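Local coordinates for variant surface glycoprotein MITAT 1.1 (Trypanosoma brucei brucei, PDB 5LY9) that forms a dense coat on the surface of the parasite, whose antigenically distinct versions let the trypanosome evade the host immune response, at residues Y47-S50 and I51-K55; T59-L62 and Q63-L67. One frame throughout, in Å; residues are numbered along the deposited sequence.

Contact 1: residues Y47-S50 and I51-K55; sequences YKVS and IYLAK. With NAG (2-acetamido-2-deoxy-beta-D-glucopyranose), chain C.
Four successive backbone bonds tie residues 47-50 to 51-55 near the C-terminal end of helix 24-55. Ile51 N gives its hydrogen to Tyr47 O at 2.8 Å, and the same i to i+4 pattern pairs Tyr52 with Lys48, Leu53 with Val49 and Ala54 with Ser50.

Apolar contact follows the same spacing. Val49 and Leu53 run alongside each other in the same direction, CG1 of Val49 being 4.1 Å from CD1 of Leu53. The Ile51 side chain instead folds back along the helix: with CG1 anti to its own carbonyl carbon (chi1 -70°), that atom rests 3.2 Å from Tyr47 O, adding carbon cover to a carbonyl already bonded to Ile51 N.

The polar ends find separate partners. The Lys48 chain passes alongside the acetamide oxygen of the N-acetylglucosamine, CD 3.3 Å from its O7, and a bend at chi3 (-145°) precedes the ammonium, whose NZ donates to the sugar O3 at 2.9 Å. NZ also bonds to Leu337 O, while Asp320 OD1 is hydrogen-bonded to the same sugar. Tyr47 OH bonds to Glu46 and Asn77 of the second subunit, and Ser50 OG bonds back along the helix to Glu46 O of its own chain.

This end of helix 24-55 in the N-terminal domain thus faces both glycan and dimer partner, and the lysine, gripped by sugar and backbone carbonyl together, probably restrains the glycan against the protein.

Contact 2: residues T59-L62 and Q63-L67; sequences TQAL and QQLTL. Unlike the reference sequence in segment 63-67: Leu65 (reference Ser).
An ST turn leads into the N-terminus of helix 62-114, the long helix that follows the loop after helix 24-55. Leu65 meets Ala61, the N-cap residue, twice: its N donates to Ala61 O at 2.9 Å, and its CD1 packs on Ala61 CB at 3.9 Å. In the turn itself, Thr59 OG1 accepts from Ala61 N at 3.1 Å; it is turned to the far side of CB from its own backbone N (chi1 -177°).

Leu62 O is gripped by two donors from one residue. Thr66 N approaches at 2.9 Å and Thr66 OG1 at 2.8 Å, from opposite faces of the carbonyl plane, the hydroxyl lying 36° out of it. The leucine and threonine side chains run alongside each other, with Leu62 CD1 3.7 Å from OG1.

Gln64 bends at chi2 (87°), which brings OE1 back to within 3.3 Å of Ala61 CA, while its NE2 bonds to Leu303 O. Gln63 reaches Lys299 instead, so both amides are tied to helix 295-304.

The threonine hydroxyl thereby spends its hydrogen on the backbone of its own helix, which probably suits the mainly apolar packing of Leu62 on Ala358 and of Thr66 on Met355, both of the second subunit.

Overall arrangement
Contacts 1 and 2 lie on consecutive helices, the first near the end of helix 24-55 and the second at the start of helix 62-114, their centres about 11 Å apart. They touch directly: Leu65 CD1 packs 3.5 Å from Tyr52 CD1, and Leu53 CD2 lies 3.9 Å from Leu62 CD1, joining the two helices of the hairpin. Contact 1 is the more buried and has an unbroken run of i to i+4 backbone bonds, with polar links to a glycan and the second subunit. Contact 2, partly exposed, has fewer backbone bonds across it and adds the Thr59 ST turn before the helix; a hydroxyl bonded to the carbonyl four residues back occurs in both, at Ser50 and Thr66. Both also pack against helix 313-321.

Contact 1: residues Y47-S50 and I51-K55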
ATOM      1  N   TYR A  47     -26.214  -4.100   7.704  1.00 20.74           N
ATOM      2  CA  TYR A  47     -26.649  -5.339   8.348  1.00 20.81           C
ATOM      3  C   TYR A  47     -27.722  -5.083   9.430  1.00 20.28           C
ATOM      4  O   TYR A  47     -28.709  -5.786   9.520  1.00 20.70           O
ATOM      5  CB  TYR A  47     -25.487  -6.103   8.929  1.00 20.77           C
ATOM      6  CG  TYR A  47     -24.707  -6.994   8.009  1.00 21.02           C
ATOM      7  CD1 TYR A  47     -25.339  -7.881   7.170  1.00 23.07           C
ATOM      8  CD2 TYR A  47     -23.333  -7.078   8.080  1.00 22.40           C
ATOM      9  CE1 TYR A  47     -24.628  -8.725   6.300  1.00 23.15           C
ATOM     10  CE2 TYR A  47     -22.629  -7.944   7.244  1.00 22.86           C
ATOM     11  CZ  TYR A  47     -23.282  -8.767   6.368  1.00 21.77           C
ATOM     12  OH  TYR A  47     -22.609  -9.699   5.599  1.00 21.60           O
ATOM     13  N   LYS A  48     -27.521  -4.062  10.247  1.00 20.64           N
ATOM     14  CA  LYS A  48     -28.452  -3.776  11.356  1.00 21.27           C
ATOM     15  C   LYS A  48     -29.807  -3.473  10.818  1.00 20.78           C
ATOM     16  O   LYS A  48     -30.799  -4.000  11.301  1.00 21.11           O
ATOM     17  CB  LYS A  48     -27.949  -2.662  12.281  1.00 22.16           C
ATOM     18  CG  LYS A  48     -26.694  -3.100  12.999  1.00 23.94           C
ATOM     19  CD  LYS A  48     -26.239  -2.181  14.089  1.00 25.04           C
ATOM     20  CE  LYS A  48     -24.744  -2.111  14.213  1.00 25.47           C
ATOM     21  NZ  LYS A  48     -24.352  -1.409  15.454  1.00 25.74           N
ATOM     22  N   VAL A  49     -29.877  -2.585   9.827  1.00 20.78           N
ATOM     23  CA  VAL A  49     -31.211  -2.256   9.243  1.00 21.09           C
ATOM     24  C   VAL A  49     -31.805  -3.486   8.596  1.00 21.86           C
ATOM     25  O   VAL A  49     -32.994  -3.756   8.748  1.00 22.58           O
ATOM     26  CB  VAL A  49     -31.172  -1.037   8.293  1.00 21.48           C
ATOM     27  CG1 VAL A  49     -32.570  -0.672   7.899  1.00 22.03           C
ATOM     28  CG2 VAL A  49     -30.485   0.183   8.951  1.00 22.02           C
ATOM     29  N   SER A  50     -30.985  -4.284   7.901  1.00 21.40           N
ATOM     30  CA  SER A  50     -31.464  -5.519   7.269  1.00 21.16           C
ATOM     31  C   SER A  50     -32.044  -6.518   8.266  1.00 22.41           C
ATOM     32  O   SER A  50     -33.077  -7.160   8.010  1.00 22.40           O
ATOM     33  CB  SER A  50     -30.372  -6.231   6.505  1.00 22.22           C
ATOM     34  OG  SER A  50     -29.772  -5.415   5.477  1.00 20.74           O
ATOM     35  N   ILE A  51     -31.365  -6.683   9.401  1.00 22.76           N
ATOM     36  CA  ILE A  51     -31.806  -7.566  10.431  1.00 22.14           C
ATOM     37  C   ILE A  51     -33.151  -7.079  11.032  1.00 23.46           C
ATOM     38  O   ILE A  51     -34.078  -7.860  11.219  1.00 23.15           O
ATOM     39  CB  ILE A  51     -30.735  -7.667  11.571  1.00 23.14           C
ATOM     40  CG1 ILE A  51     -29.479  -8.434  11.105  1.00 22.42           C
ATOM     41  CG2 ILE A  51     -31.375  -8.266  12.824  1.00 23.96           C
ATOM     42  CD1 ILE A  51     -28.215  -8.103  11.913  1.00 22.34           C
ATOM     43  N   TYR A  52     -33.247  -5.775  11.290  1.00 23.67           N
ATOM     44  CA  TYR A  52     -34.479  -5.220  11.836  1.00 23.78           C
ATOM     45  C   TYR A  52     -35.642  -5.517  10.864  1.00 24.28           C
ATOM     46  O   TYR A  52     -36.756  -5.914  11.269  1.00 24.54           O
ATOM     47  CB  TYR A  52     -34.365  -3.733  11.980  1.00 24.59           C
ATOM     48  CG  TYR A  52     -35.579  -3.134  12.635  1.00 25.12           C
ATOM     49  CD1 TYR A  52     -36.651  -2.774  11.912  1.00 26.26           C
ATOM     50  CD2 TYR A  52     -35.552  -2.855  14.016  1.00 26.62           C
ATOM     51  CE1 TYR A  52     -37.794  -2.236  12.547  1.00 27.53           C
ATOM     52  CE2 TYR A  52     -36.653  -2.273  14.651  1.00 27.72           C
ATOM     53  CZ  TYR A  52     -37.754  -1.986  13.916  1.00 26.83           C
ATOM     54  OH  TYR A  52     -38.877  -1.437  14.536  1.00 29.36           O
ATOM     55  N   LEU A  53     -35.421  -5.283   9.580  1.00 22.83           N
ATOM     56  CA  LEU A  53     -36.457  -5.557   8.602  1.00 23.28           C
ATOM     57  C   LEU A  53     -36.817  -7.011   8.553  1.00 23.80           C
ATOM     58  O   LEU A  53     -38.024  -7.364   8.422  1.00 24.30           O
ATOM     59  CB  LEU A  53     -36.007  -5.118   7.239  1.00 24.25           C
ATOM     60  CG  LEU A  53     -35.961  -3.617   7.047  1.00 24.90           C
ATOM     61  CD1 LEU A  53     -35.091  -3.237   5.852  1.00 26.31           C
ATOM     62  CD2 LEU A  53     -37.358  -3.112   6.836  1.00 26.32           C
ATOM     63  N   ALA A  54     -35.805  -7.874   8.541  1.00 23.83           N
ATOM     64  CA  ALA A  54     -36.116  -9.308   8.512  1.00 24.84           C
ATOM     65  C   ALA A  54     -36.888  -9.786   9.725  1.00 27.06           C
ATOM     66  O   ALA A  54     -37.739 -10.691   9.594  1.00 28.30           O
ATOM     67  CB  ALA A  54     -34.861 -10.119   8.358  1.00 25.11           C
ATOM     68  N   LYS A  55     -36.629  -9.154  10.853  1.00 26.62           N
ATOM     69  CA  LYS A  55     -37.226  -9.517  12.122  1.00 28.37           C
ATOM     70  C   LYS A  55     -38.609  -8.924  12.215  1.00 30.15           C
ATOM     71  O   LYS A  55     -39.476  -9.486  12.924  1.00 31.16           O
ATOM     72  CB  LYS A  55     -36.330  -9.035  13.213  1.00 27.98           C
ATOM     73  CG  LYS A  55     -36.746  -9.355  14.629  1.00 29.17           C
ATOM     74  CD  LYS A  55     -35.645  -9.001  15.618  1.00 30.47           C
ATOM     75  CE  LYS A  55     -36.026  -9.426  17.025  1.00 31.41           C
ATOM     76  NZ  LYS A  55     -37.134  -8.579  17.553  1.00 33.33           N
TER
HETATM   77  C1  NAG C   2     -23.794   3.646  13.488  1.00 28.27           C
HETATM   78  C2  NAG C   2     -24.642   2.489  13.921  1.00 28.69           C
HETATM   79  C3  NAG C   2     -24.823   2.418  15.437  1.00 28.56           C
HETATM   80  C4  NAG C   2     -23.472   2.515  16.153  1.00 30.44           C
HETATM   81  C5  NAG C   2     -22.777   3.755  15.604  1.00 29.69           C
HETATM   82  C6  NAG C   2     -21.423   4.052  16.219  1.00 30.85           C
HETATM   83  C7  NAG C   2     -26.454   1.474  12.671  1.00 32.13           C
HETATM   84  C8  NAG C   2     -27.871   1.590  12.227  1.00 35.50           C
HETATM   85  N2  NAG C   2     -25.987   2.497  13.349  1.00 28.88           N
HETATM   86  O3  NAG C   2     -25.499   1.199  15.853  1.00 28.99           O
HETATM   87  O4  NAG C   2     -23.581   2.424  17.620  1.00 33.47           O
HETATM   88  O5  NAG C   2     -22.570   3.606  14.175  1.00 29.34           O
HETATM   89  O6  NAG C   2     -20.611   2.928  16.002  1.00 31.23           O
HETATM   90  O7  NAG C   2     -25.740   0.545  12.386  1.00 35.40           O

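Contact 2: residues T59-L62 and Q63-L67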
ATOM      1  N   THR A  59     -43.365  -3.971  10.012  1.00 29.26           N
ATOM      2  CA  THR A  59     -43.009  -2.624  10.468  1.00 29.57           C
ATOM      3  C   THR A  59     -43.792  -1.558   9.737  1.00 30.16           C
ATOM      4  O   THR A  59     -43.968  -1.624   8.490  1.00 31.76           O
ATOM      5  CB  THR A  59     -41.459  -2.374  10.237  1.00 28.96           C
ATOM      6  OG1 THR A  59     -41.094  -1.087  10.751  1.00 30.12           O
ATOM      7  CG2 THR A  59     -41.076  -2.517   8.748  1.00 28.64           C
ATOM      8  N   GLN A  60     -44.228  -0.545  10.462  1.00 31.55           N
ATOM      9  CA  GLN A  60     -44.796   0.626   9.809  1.00 34.42           C
ATOM     10  C   GLN A  60     -43.764   1.580   9.242  1.00 32.04           C
ATOM     11  O   GLN A  60     -44.138   2.566   8.694  1.00 34.00           O
ATOM     12  CB  GLN A  60     -45.745   1.363  10.759  1.00 40.07           C
ATOM     13  CG  GLN A  60     -46.966   0.512  11.197  1.00 46.94           C
ATOM     14  CD  GLN A  60     -47.702  -0.165  10.040  1.00 52.76           C
ATOM     15  OE1 GLN A  60     -47.347  -1.290   9.625  1.00 57.35           O
ATOM     16  NE2 GLN A  60     -48.740   0.497   9.520  1.00 58.28           N
ATOM     17  N   ALA A  61     -42.487   1.241   9.353  1.00 27.65           N
ATOM     18  CA  ALA A  61     -41.415   2.059   8.827  1.00 27.01           C
ATOM     19  C   ALA A  61     -40.736   1.397   7.661  1.00 24.89           C
ATOM     20  O   ALA A  61     -39.514   1.611   7.437  1.00 24.18           O
ATOM     21  CB  ALA A  61     -40.420   2.347   9.900  1.00 26.97           C
ATOM     22  N   LEU A  62     -41.515   0.632   6.912  1.00 25.17           N
ATOM     23  CA  LEU A  62     -40.945  -0.223   5.847  1.00 25.31           C
ATOM     24  C   LEU A  62     -40.169   0.622   4.832  1.00 25.08           C
ATOM     25  O   LEU A  62     -39.029   0.242   4.498  1.00 24.63           O
ATOM     26  CB  LEU A  62     -42.034  -1.050   5.161  1.00 26.72           C
ATOM     27  CG  LEU A  62     -41.511  -1.877   3.988  1.00 25.59           C
ATOM     28  CD1 LEU A  62     -40.503  -2.872   4.501  1.00 26.62           C
ATOM     29  CD2 LEU A  62     -42.638  -2.584   3.293  1.00 25.81           C
ATOM     30  N   GLN A  63     -40.775   1.697   4.315  1.00 24.12           N
ATOM     31  CA  GLN A  63     -40.137   2.446   3.290  1.00 24.41           C
ATOM     32  C   GLN A  63     -38.918   3.234   3.800  1.00 23.29           C
ATOM     33  O   GLN A  63     -37.907   3.272   3.118  1.00 21.87           O
ATOM     34  CB  GLN A  63     -41.072   3.403   2.562  1.00 26.70           C
ATOM     35  CG  GLN A  63     -42.166   2.675   1.769  1.00 28.58           C
ATOM     36  CD  GLN A  63     -43.107   3.664   1.037  1.00 32.35           C
ATOM     37  OE1 GLN A  63     -42.705   4.689   0.555  1.00 32.86           O
ATOM     38  NE2 GLN A  63     -44.349   3.313   0.920  1.00 37.26           N
ATOM     39  N   GLN A  64     -39.024   3.852   4.969  1.00 22.72           N
ATOM     40  CA  GLN A  64     -37.876   4.580   5.575  1.00 22.58           C
ATOM     41  C   GLN A  64     -36.693   3.629   5.781  1.00 21.80           C
ATOM     42  O   GLN A  64     -35.546   3.918   5.432  1.00 22.05           O
ATOM     43  CB  GLN A  64     -38.281   5.127   6.941  1.00 22.60           C
ATOM     44  CG  GLN A  64     -39.360   6.185   6.860  1.00 22.40           C
ATOM     45  CD  GLN A  64     -40.801   5.698   6.856  1.00 23.39           C
ATOM     46  OE1 GLN A  64     -41.115   4.538   6.613  1.00 24.43           O
ATOM     47  NE2 GLN A  64     -41.719   6.641   7.051  1.00 24.10           N
ATOM     48  N   LEU A  65     -36.980   2.450   6.276  1.00 21.82           N
ATOM     49  CA  LEU A  65     -35.893   1.501   6.633  1.00 22.80           C
ATOM     50  C   LEU A  65     -35.290   0.816   5.375  1.00 21.60           C
ATOM     51  O   LEU A  65     -34.089   0.591   5.293  1.00 21.06           O
ATOM     52  CB  LEU A  65     -36.428   0.469   7.618  1.00 25.62           C
ATOM     53  CG  LEU A  65     -36.741   1.109   8.993  1.00 27.33           C
ATOM     54  CD1 LEU A  65     -37.281   0.076   9.928  1.00 30.81           C
ATOM     55  CD2 LEU A  65     -35.485   1.672   9.614  1.00 28.01           C
ATOM     56  N   THR A  66     -36.131   0.527   4.397  1.00 21.51           N
ATOM     57  CA  THR A  66     -35.668   0.007   3.102  1.00 21.16           C
ATOM     58  C   THR A  66     -34.679   0.990   2.476  1.00 21.35           C
ATOM     59  O   THR A  66     -33.623   0.603   2.012  1.00 20.99           O
ATOM     60  CB  THR A  66     -36.802  -0.274   2.166  1.00 21.27           C
ATOM     61  OG1 THR A  66     -37.618  -1.339   2.690  1.00 21.86           O
ATOM     62  CG2 THR A  66     -36.341  -0.673   0.803  1.00 21.51           C
ATOM     63  N   LEU A  67     -35.065   2.246   2.449  1.00 20.87           N
ATOM     64  CA  LEU A  67     -34.241   3.317   1.932  1.00 21.00           C
ATOM     65  C   LEU A  67     -32.936   3.399   2.636  1.00 21.31           C
ATOM     66  O   LEU A  67     -31.846   3.482   1.997  1.00 21.40           O
ATOM     67  CB  LEU A  67     -34.989   4.609   2.032  1.00 21.67           C
ATOM     68  CG  LEU A  67     -34.199   5.790   1.531  1.00 22.61           C
ATOM     69  CD1 LEU A  67     -33.840   5.677   0.024  1.00 24.32           C
ATOM     70  CD2 LEU A  67     -34.907   7.047   1.822  1.00 23.22           C
TER